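Local coordinates for protein putative mandelate racemase (Bordetella bronchiseptica, PDB 3OZY) that is of unknown function but binds magnesium and, as a mandelate racemase-like enolase superfamily member, probably abstracts an alpha-proton from a carboxylate substrate, at residues A12-I17 against H373-E378; Q34-E39 against Y56-L61; P125-L130 against V353-G358. One frame throughout, in Å; residues are numbered along the deposited sequence. Where two conformers were deposited one is given.

In the fold
From the N terminus, strand 5-16 opens the three-stranded antiparallel sheet, and contact 1 closes the longest loop, bringing the segment after helix 367-372, near the C terminus, to the end of this strand. Within that loop the next strand of that sheet, 32-42, meets the start of helix 58-73 in contact 2, a short closure local to the N-terminal domain. Contact 3 follows in series, also inside the span of contact 1, and joins the short helix 126-129 to the chain after strand 352-353 of the barrel. Contacts 1 and 2 touch through neighbouring strands and Gln34, whereas contact 3 lies apart, its centre about 25 Å from that of contact 2.

Contact 1. Residues A12-I17 against H373-E378; sequences ALSTPI and HAWKGE
The carbonyl oxygen of His373 is met by two donors from the strand edge: Ser14 N gives a hydrogen bond of 2.9 Å to His373 O, arriving nearly in line with the C=O bond, and the CA-H of Leu13 adds a weaker contact to the same oxygen. The second rung differs in shape. Trp375 N reaches Ala12 O at 2.9 Å from well above the carbonyl plane; together the two bonds make one isolated bridge between Leu13 and Ala374. Side chains extend the join. The His373 ring turns an edge to Ser14 O, while Thr15 CG2 lies 3.9 Å from His373 CD2; His373 ND1 is bonded to Phe369 O, and the rings of His373 and Phe369 stack. With CG of Trp375 anti to the backbone N (chi1 179°), the far end of the indole turns away from the strand, but Trp375 CB and CE3 stay against Ala12 CB, at 3.7 and 3.8 Å, and the CD1 edge meets Ser14 CB. That far end is fixed by Trp375 NE1 bonding to Glu378 O in the ring plane, and Glu378 turns back so that OE1 accepts from Lys376 N. Gln34 NE2 then binds both Ser14 OG and Glu378 O. The result is an irregular C-terminal tail laid along the edge strand of the antiparallel sheet in the N-terminal domain of an enolase-superfamily fold.

Contact 2. Residues Q34-E39 against Y56-L61; sequences QMILVE and YDLAVL
Ile36 and Leu61 lie alongside each other, pointing opposite ways, with Ile36 CG1 settling 3.7 Å from Leu61 CB and almost as near to Leu61 CD1. This is the apolar, close-fitting part of the contact. Both torsions of Ile36 are near -70°, a bend that carries CD1 to within 3.7 Å of Leu58 O. Leu58 spreads its two methyl branches over the strand: CD2 lies 3.7 Å from the backbone oxygen of Met35, while CD1 crosses toward Gln34 and comes 4.0 Å from Gln34 CB. Ala12, on the neighbouring strand, touches both Ile36 and Leu58, and Trp375 adds to the packing round Leu58. A face of the antiparallel sheet thus receives the first turn of helix 58-73, the sheet-and-helix packing from which the N-terminal domain of the enolase superfamily is built. Asp57 is the N-cap, its OD2 accepting from Val60 N at 3.0 Å through the anti lone pair; its other oxygen, OD1, forms a salt bridge with Arg63 of the second subunit, so the start of the helix is tied into the dimer as well. At the Gln34 end water enters the contact. No direct hydrogen bond spans the segments here; instead Gln34 OE1, which also rests 3.7 Å from Leu58 CG, accepts from two waters. One of them is 3.1 Å from Leu58 N, whose N-H it takes up, and the other donates to Tyr56 O at 2.8 Å. The amide is kept from turning by its nitrogen, which is already engaged by Glu378 and Ser14, leaving the oxygen to the two waters that link strand and helix start.

Contact 3. Residues P125-L130 against V353-G358; sequences PIYQLL and VQPPQG
Pro125 and Tyr127 meet Pro355, Gln357 and Gly358 in a buried contact of mixed character, Pro125 against backbone carbonyls and the Tyr127 ring against a proline and a glutamine amide, where helix 126-129 meets the loop that leaves strand 352-353. Pro125, at the N-cap position, comes up against two successive carbonyls: its CG is 3.5 Å from Gln357 O, and its CA lies 3.3 Å from Gly358 O. Tyr127 does most of the side-chain work. Its CG sits between the backbone N and the carbonyl carbon (chi1 71°), which sends the ring out from the start of the helix toward the loop. There it crosses Pro355 at about a right angle, and Tyr127 CD2 touches Pro355 CG at 3.8 Å. Pro356 O and Gln357 OE1 both lie at the edge of the ring, close to its plane.

Helix 126-129 stands at the junction of the N-terminal domain and the beta-alpha barrel, for the chain runs from it into barrel strand 139-146, which pairs, among others, with strand 352-353. The contact therefore brings together the entry to the barrel and a late loop of it, with His317 of helix 309-321 touching Ile126 and Pro356 and bonded to Tyr127 N. At the outer end Tyr127 OH and Gln357 OE1 are modelled 2.4 Å apart, too short to trust; a hydrogen bond is likely but its geometry is doubtful. The Gln357 chain bends at its second torsion (-56°), which returns the amide to the edge of the Tyr127 ring, and NE2 makes a weak bond of 2.8 Å to Pro355 O. Ring and amide planes stand 61° apart.

Contact 1. Residues A12-I17 against H373-E378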
loop_
_atom_site.group_PDB
_atom_site.type_symbol
_atom_site.label_atom_id
_atom_site.label_comp_id
_atom_site.label_asym_id
_atom_site.label_seq_id
_atom_site.Cartn_x
_atom_site.Cartn_y
_atom_site.Cartn_z
ATOM N N ALA A 12 -19.162 5.992 8.709
ATOM C CA ALA A 12 -18.055 6.710 9.334
ATOM C C ALA A 12 -18.441 7.232 10.715
ATOM O O ALA A 12 -19.405 7.996 10.852
ATOM C CB ALA A 12 -17.588 7.846 8.443
ATOM N N LEU A 13 -17.673 6.831 11.727
ATOM C CA LEU A 13 -17.967 7.169 13.114
ATOM C C LEU A 13 -16.791 7.856 13.797
ATOM O O LEU A 13 -15.630 7.518 13.552
ATOM C CB LEU A 13 -18.324 5.905 13.897
ATOM C CG LEU A 13 -19.447 5.028 13.354
ATOM C CD1 LEU A 13 -19.677 3.837 14.278
ATOM C CD2 LEU A 13 -20.728 5.837 13.212
ATOM N N SER A 14 -17.095 8.824 14.661
ATOM C CA SER A 14 -16.065 9.483 15.446
ATOM C C SER A 14 -16.512 9.617 16.895
ATOM O O SER A 14 -17.679 9.912 17.172
ATOM C CB SER A 14 -15.720 10.852 14.859
ATOM O OG SER A 14 -14.558 11.386 15.479
ATOM N N THR A 15 -15.583 9.372 17.817
ATOM C CA THR A 15 -15.851 9.545 19.245
ATOM C C THR A 15 -14.742 10.391 19.860
ATOM O O THR A 15 -13.575 10.262 19.492
ATOM C CB THR A 15 -15.963 8.193 19.989
ATOM O OG1 THR A 15 -14.707 7.496 19.938
ATOM C CG2 THR A 15 -17.042 7.322 19.371
ATOM N N PRO A 16 -15.096 11.269 20.809
ATOM C CA PRO A 16 -14.106 12.216 21.329
ATOM C C PRO A 16 -13.202 11.614 22.402
ATOM O O PRO A 16 -13.489 10.547 22.946
ATOM C CB PRO A 16 -14.975 13.333 21.918
ATOM C CG PRO A 16 -16.248 12.655 22.302
ATOM C CD PRO A 16 -16.461 11.552 21.290
ATOM N N ILE A 17 -12.109 12.306 22.682
ATOM C CA ILE A 17 -11.184 11.926 23.743
ATOM C C ILE A 17 -10.951 13.166 24.599
ATOM O O ILE A 17 -10.568 14.200 24.073
ATOM C CB ILE A 17 -9.807 11.465 23.187
ATOM C CG1 ILE A 17 -9.953 10.326 22.163
ATOM C CG2 ILE A 17 -8.903 11.028 24.343
ATOM C CD1 ILE A 17 -8.624 9.978 21.443
ATOM N N HIS A 373 -23.138 9.073 16.477
ATOM C CA HIS A 373 -21.706 9.361 16.375
ATOM C C HIS A 373 -21.186 9.435 14.944
ATOM O O HIS A 373 -20.028 9.088 14.669
ATOM C CB HIS A 373 -20.895 8.375 17.219
ATOM C CG HIS A 373 -21.119 8.540 18.687
ATOM N ND1 HIS A 373 -22.173 7.947 19.347
ATOM C CD2 HIS A 373 -20.449 9.263 19.616
ATOM C CE1 HIS A 373 -22.135 8.286 20.624
ATOM N NE2 HIS A 373 -21.097 9.080 20.814
ATOM N N ALA A 374 -22.028 9.910 14.039
ATOM C CA ALA A 374 -21.591 10.130 12.668
ATOM C C ALA A 374 -20.413 11.099 12.606
ATOM O O ALA A 374 -20.406 12.148 13.252
ATOM C CB ALA A 374 -22.746 10.631 11.812
ATOM N N TRP A 375 -19.410 10.738 11.817
ATOM C CA TRP A 375 -18.242 11.569 11.592
ATOM C C TRP A 375 -18.628 12.896 10.952
ATOM O O TRP A 375 -19.465 12.940 10.048
ATOM C CB TRP A 375 -17.290 10.800 10.680
ATOM C CG TRP A 375 -16.013 11.472 10.277
ATOM C CD1 TRP A 375 -15.057 12.017 11.088
ATOM C CD2 TRP A 375 -15.510 11.573 8.939
ATOM N NE1 TRP A 375 -14.003 12.478 10.331
ATOM C CE2 TRP A 375 -14.261 12.221 9.008
ATOM C CE3 TRP A 375 -16.010 11.196 7.686
ATOM C CZ2 TRP A 375 -13.497 12.493 7.870
ATOM C CZ3 TRP A 375 -15.255 11.465 6.559
ATOM C CH2 TRP A 375 -14.013 12.107 6.657
ATOM N N LYS A 376 -18.015 13.976 11.428
ATOM C CA LYS A 376 -18.264 15.306 10.874
ATOM C C LYS A 376 -16.977 15.980 10.396
ATOM O O LYS A 376 -16.875 17.206 10.368
ATOM C CB LYS A 376 -18.999 16.191 11.889
ATOM C CG LYS A 376 -20.372 15.667 12.272
ATOM C CD LYS A 376 -21.052 16.574 13.286
ATOM C CE LYS A 376 -22.376 15.981 13.746
ATOM N NZ LYS A 376 -23.242 15.598 12.594
ATOM N N GLY A 377 -15.990 15.172 10.027
ATOM C CA GLY A 377 -14.733 15.690 9.512
ATOM C C GLY A 377 -13.620 15.840 10.541
ATOM O O GLY A 377 -12.541 16.322 10.207
ATOM N N GLU A 378 -13.875 15.432 11.784
ATOM C CA GLU A 378 -12.855 15.477 12.833
ATOM C C GLU A 378 -11.641 14.627 12.447
ATOM O O GLU A 378 -11.781 13.604 11.765
ATOM C CB GLU A 378 -13.418 14.956 14.156
ATOM C CG GLU A 378 -14.642 15.707 14.669
ATOM C CD GLU A 378 -15.958 15.041 14.289
ATOM O OE1 GLU A 378 -16.003 14.286 13.291
ATOM O OE2 GLU A 378 -16.960 15.281 14.995
#

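Contact 2. Residues Q34-E39 against Y56-L61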
loop_
_atom_site.group_PDB
_atom_site.type_symbol
_atom_site.label_atom_id
_atom_site.label_comp_id
_atom_site.label_asym_id
_atom_site.label_seq_id
_atom_site.Cartn_x
_atom_site.Cartn_y
_atom_site.Cartn_z
ATOM N N GLN A 34 -11.847 6.785 16.004
ATOM C CA GLN A 34 -12.735 6.689 14.858
ATOM C C GLN A 34 -12.748 5.281 14.287
ATOM O O GLN A 34 -11.876 4.459 14.588
ATOM C CB GLN A 34 -12.287 7.670 13.770
ATOM C CG GLN A 34 -12.192 9.110 14.271
ATOM C CD GLN A 34 -11.955 10.128 13.166
ATOM O OE1 GLN A 34 -11.350 9.835 12.130
ATOM N NE2 GLN A 34 -12.425 11.345 13.392
ATOM N N MET A 35 -13.739 5.021 13.442
ATOM C CA MET A 35 -13.806 3.762 12.712
ATOM C C MET A 35 -14.796 3.884 11.577
ATOM O O MET A 35 -15.615 4.812 11.530
ATOM C CB MET A 35 -14.269 2.621 13.623
ATOM C CG MET A 35 -15.740 2.723 14.032
ATOM S SD MET A 35 -16.287 1.396 15.125
ATOM C CE MET A 35 -16.225 0.007 13.993
ATOM N N ILE A 36 -14.691 2.944 10.648
ATOM C CA ILE A 36 -15.783 2.625 9.746
ATOM C C ILE A 36 -16.466 1.368 10.257
ATOM O O ILE A 36 -15.811 0.358 10.512
ATOM C CB ILE A 36 -15.265 2.319 8.328
ATOM C CG1 ILE A 36 -14.773 3.586 7.637
ATOM C CG2 ILE A 36 -16.352 1.631 7.497
ATOM C CD1 ILE A 36 -15.880 4.561 7.251
ATOM N N LEU A 37 -17.787 1.431 10.408
ATOM C CA LEU A 37 -18.588 0.246 10.651
ATOM C C LEU A 37 -19.104 -0.239 9.304
ATOM O O LEU A 37 -19.938 0.421 8.679
ATOM C CB LEU A 37 -19.758 0.562 11.597
ATOM C CG LEU A 37 -20.720 -0.597 11.856
ATOM C CD1 LEU A 37 -20.020 -1.738 12.553
ATOM C CD2 LEU A 37 -21.924 -0.132 12.683
ATOM N N VAL A 38 -18.574 -1.367 8.839
ATOM C CA VAL A 38 -19.019 -1.953 7.583
ATOM C C VAL A 38 -20.312 -2.710 7.825
ATOM O O VAL A 38 -20.459 -3.386 8.842
ATOM C CB VAL A 38 -17.960 -2.924 7.020
ATOM C CG1 VAL A 38 -18.447 -3.566 5.713
ATOM C CG2 VAL A 38 -16.636 -2.193 6.809
ATOM N N GLU A 39 -21.249 -2.581 6.888
ATOM C CA GLU A 39 -22.505 -3.315 6.942
ATOM C C GLU A 39 -22.771 -3.943 5.580
ATOM O O GLU A 39 -22.929 -3.236 4.585
ATOM C CB GLU A 39 -23.648 -2.373 7.339
ATOM C CG GLU A 39 -24.983 -3.077 7.530
ATOM C CD GLU A 39 -26.134 -2.114 7.774
ATOM O OE1 GLU A 39 -25.889 -0.904 7.944
ATOM O OE2 GLU A 39 -27.292 -2.573 7.792
ATOM N N TYR A 56 -7.052 5.377 9.636
ATOM C CA TYR A 56 -7.004 5.604 8.197
ATOM C C TYR A 56 -8.119 6.606 7.931
ATOM O O TYR A 56 -9.199 6.501 8.533
ATOM C CB TYR A 56 -7.352 4.340 7.409
ATOM C CG TYR A 56 -6.533 3.095 7.666
ATOM C CD1 TYR A 56 -5.241 2.968 7.172
ATOM C CD2 TYR A 56 -7.091 2.011 8.324
ATOM C CE1 TYR A 56 -4.503 1.804 7.373
ATOM C CE2 TYR A 56 -6.371 0.853 8.531
ATOM C CZ TYR A 56 -5.079 0.748 8.042
ATOM O OH TYR A 56 -4.360 -0.420 8.242
ATOM N N ASP A 57 -7.890 7.543 7.014
ATOM C CA ASP A 57 -8.907 8.549 6.710
ATOM C C ASP A 57 -10.266 7.912 6.428
ATOM O O ASP A 57 -10.377 6.992 5.615
ATOM C CB ASP A 57 -8.488 9.394 5.515
ATOM C CG ASP A 57 -9.467 10.507 5.239
ATOM O OD1 ASP A 57 -9.367 11.558 5.904
ATOM O OD2 ASP A 57 -10.358 10.318 4.377
ATOM N N LEU A 58 -11.307 8.414 7.088
ATOM C CA LEU A 58 -12.613 7.773 7.010
ATOM C C LEU A 58 -13.257 7.911 5.633
ATOM O O LEU A 58 -13.955 6.996 5.202
ATOM C CB LEU A 58 -13.566 8.296 8.089
ATOM C CG LEU A 58 -13.182 8.003 9.536
ATOM C CD1 LEU A 58 -14.333 8.427 10.451
ATOM C CD2 LEU A 58 -12.851 6.530 9.753
ATOM N N ALA A 59 -13.038 9.039 4.957
ATOM C CA ALA A 59 -13.593 9.218 3.612
ATOM C C ALA A 59 -12.901 8.289 2.614
ATOM O O ALA A 59 -13.558 7.700 1.751
ATOM C CB ALA A 59 -13.491 10.665 3.170
ATOM N N VAL A 60 -11.581 8.145 2.732
ATOM C CA VAL A 60 -10.859 7.190 1.890
ATOM C C VAL A 60 -11.410 5.776 2.090
ATOM O O VAL A 60 -11.722 5.081 1.122
ATOM C CB VAL A 60 -9.346 7.219 2.172
ATOM C CG1 VAL A 60 -8.641 6.046 1.496
ATOM C CG2 VAL A 60 -8.749 8.535 1.709
ATOM N N LEU A 61 -11.558 5.353 3.342
ATOM C CA LEU A 61 -12.110 4.037 3.626
ATOM C C LEU A 61 -13.525 3.864 3.085
ATOM O O LEU A 61 -13.849 2.836 2.478
ATOM C CB LEU A 61 -12.105 3.775 5.129
ATOM C CG LEU A 61 -10.770 3.394 5.777
ATOM C CD1 LEU A 61 -10.909 3.394 7.289
ATOM C CD2 LEU A 61 -10.281 2.029 5.301
HETATM O O HOH W 1 -10.693 10.489 9.344
HETATM O O HOH W 2 -9.123 8.305 10.608
#

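Contact 3. Residues P125-L130 against V353-G358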
loop_
_atom_site.group_PDB
_atom_site.type_symbol
_atom_site.label_atom_id
_atom_site.label_comp_id
_atom_site.label_asym_id
_atom_site.label_seq_id
_atom_site.Cartn_x
_atom_site.Cartn_y
_atom_site.Cartn_z
ATOM N N PRO A 125 -20.975 -18.980 16.433
ATOM C CA PRO A 125 -19.858 -18.046 16.618
ATOM C C PRO A 125 -18.758 -18.349 15.602
ATOM O O PRO A 125 -18.556 -19.509 15.248
ATOM C CB PRO A 125 -19.336 -18.378 18.021
ATOM C CG PRO A 125 -20.380 -19.212 18.663
ATOM C CD PRO A 125 -21.126 -19.897 17.577
ATOM N N ILE A 126 -18.052 -17.323 15.148
ATOM C CA ILE A 126 -16.984 -17.542 14.181
ATOM C C ILE A 126 -15.971 -18.576 14.675
ATOM O O ILE A 126 -15.546 -19.434 13.899
ATOM C CB ILE A 126 -16.310 -16.220 13.780
ATOM C CG1 ILE A 126 -17.257 -15.418 12.878
ATOM C CG2 ILE A 126 -14.998 -16.477 13.054
ATOM C CD1 ILE A 126 -16.898 -13.938 12.754
ATOM N N TYR A 127 -15.593 -18.535 15.952
ATOM C CA TYR A 127 -14.566 -19.471 16.406
ATOM C C TYR A 127 -15.001 -20.926 16.212
ATOM O O TYR A 127 -14.160 -21.794 16.024
ATOM C CB TYR A 127 -14.114 -19.208 17.850
ATOM C CG TYR A 127 -15.119 -19.562 18.922
ATOM C CD1 TYR A 127 -15.264 -20.871 19.358
ATOM C CD2 TYR A 127 -15.904 -18.579 19.520
ATOM C CE1 TYR A 127 -16.171 -21.204 20.349
ATOM C CE2 TYR A 127 -16.826 -18.903 20.511
ATOM C CZ TYR A 127 -16.949 -20.220 20.912
ATOM O OH TYR A 127 -17.851 -20.554 21.901
ATOM N N GLN A 128 -16.304 -21.201 16.249
ATOM C CA GLN A 128 -16.769 -22.572 16.005
ATOM C C GLN A 128 -16.557 -23.015 14.558
ATOM O O GLN A 128 -16.224 -24.172 14.303
ATOM C CB GLN A 128 -18.239 -22.754 16.406
ATOM C CG GLN A 128 -18.478 -22.686 17.908
ATOM C CD GLN A 128 -17.925 -23.887 18.670
ATOM O OE1 GLN A 128 -17.093 -24.650 18.169
ATOM N NE2 GLN A 128 -18.387 -24.052 19.903
ATOM N N LEU A 129 -16.743 -22.089 13.620
ATOM C CA LEU A 129 -16.507 -22.366 12.206
ATOM C C LEU A 129 -15.036 -22.673 11.939
ATOM O O LEU A 129 -14.709 -23.450 11.046
ATOM C CB LEU A 129 -16.926 -21.172 11.346
ATOM C CG LEU A 129 -18.311 -20.560 11.564
ATOM C CD1 LEU A 129 -18.535 -19.384 10.612
ATOM C CD2 LEU A 129 -19.395 -21.605 11.395
ATOM N N LEU A 130 -14.161 -22.045 12.721
ATOM C CA LEU A 130 -12.712 -22.173 12.556
ATOM C C LEU A 130 -12.134 -23.394 13.245
ATOM O O LEU A 130 -10.928 -23.456 13.506
ATOM C CB LEU A 130 -12.021 -20.918 13.092
ATOM C CG LEU A 130 -12.525 -19.610 12.495
ATOM C CD1 LEU A 130 -11.760 -18.439 13.108
ATOM C CD2 LEU A 130 -12.410 -19.612 10.979
ATOM N N VAL A 353 -9.480 -13.574 28.803
ATOM C CA VAL A 353 -10.765 -13.169 28.239
ATOM C C VAL A 353 -11.355 -14.334 27.440
ATOM O O VAL A 353 -10.637 -15.243 27.025
ATOM C CB VAL A 353 -10.642 -11.921 27.325
ATOM C CG1 VAL A 353 -10.129 -10.720 28.114
ATOM C CG2 VAL A 353 -9.721 -12.204 26.148
ATOM N N GLN A 354 -12.665 -14.305 27.231
ATOM C CA GLN A 354 -13.326 -15.305 26.398
ATOM C C GLN A 354 -13.909 -14.627 25.172
ATOM O O GLN A 354 -14.361 -13.486 25.250
ATOM C CB GLN A 354 -14.443 -16.013 27.170
ATOM C CG GLN A 354 -13.965 -16.912 28.315
ATOM C CD GLN A 354 -13.355 -18.222 27.840
ATOM O OE1 GLN A 354 -13.283 -18.500 26.638
ATOM N NE2 GLN A 354 -12.911 -19.038 28.789
ATOM N N PRO A 355 -13.908 -15.323 24.028
ATOM C CA PRO A 355 -14.524 -14.729 22.841
ATOM C C PRO A 355 -16.029 -14.556 23.043
ATOM O O PRO A 355 -16.613 -15.262 23.862
ATOM C CB PRO A 355 -14.245 -15.766 21.742
ATOM C CG PRO A 355 -14.018 -17.045 22.469
ATOM C CD PRO A 355 -13.349 -16.660 23.759
ATOM N N PRO A 356 -16.644 -13.614 22.315
ATOM C CA PRO A 356 -18.103 -13.466 22.347
ATOM C C PRO A 356 -18.772 -14.780 21.958
ATOM O O PRO A 356 -18.249 -15.521 21.123
ATOM C CB PRO A 356 -18.369 -12.394 21.284
ATOM C CG PRO A 356 -17.072 -11.651 21.149
ATOM C CD PRO A 356 -16.013 -12.692 21.356
ATOM N N GLN A 357 -19.931 -15.062 22.546
ATOM C CA GLN A 357 -20.549 -16.375 22.401
ATOM C C GLN A 357 -21.733 -16.446 21.433
ATOM O O GLN A 357 -22.214 -17.534 21.119
ATOM C CB GLN A 357 -20.941 -16.924 23.774
ATOM C CG GLN A 357 -19.732 -17.235 24.649
ATOM C CD GLN A 357 -18.768 -18.193 23.969
ATOM O OE1 GLN A 357 -19.193 -19.132 23.295
ATOM N NE2 GLN A 357 -17.462 -17.960 24.138
ATOM N N GLY A 358 -22.196 -15.298 20.959
ATOM C CA GLY A 358 -23.307 -15.276 20.022
ATOM C C GLY A 358 -22.901 -15.670 18.610
ATOM O O GLY A 358 -21.747 -16.022 18.350
#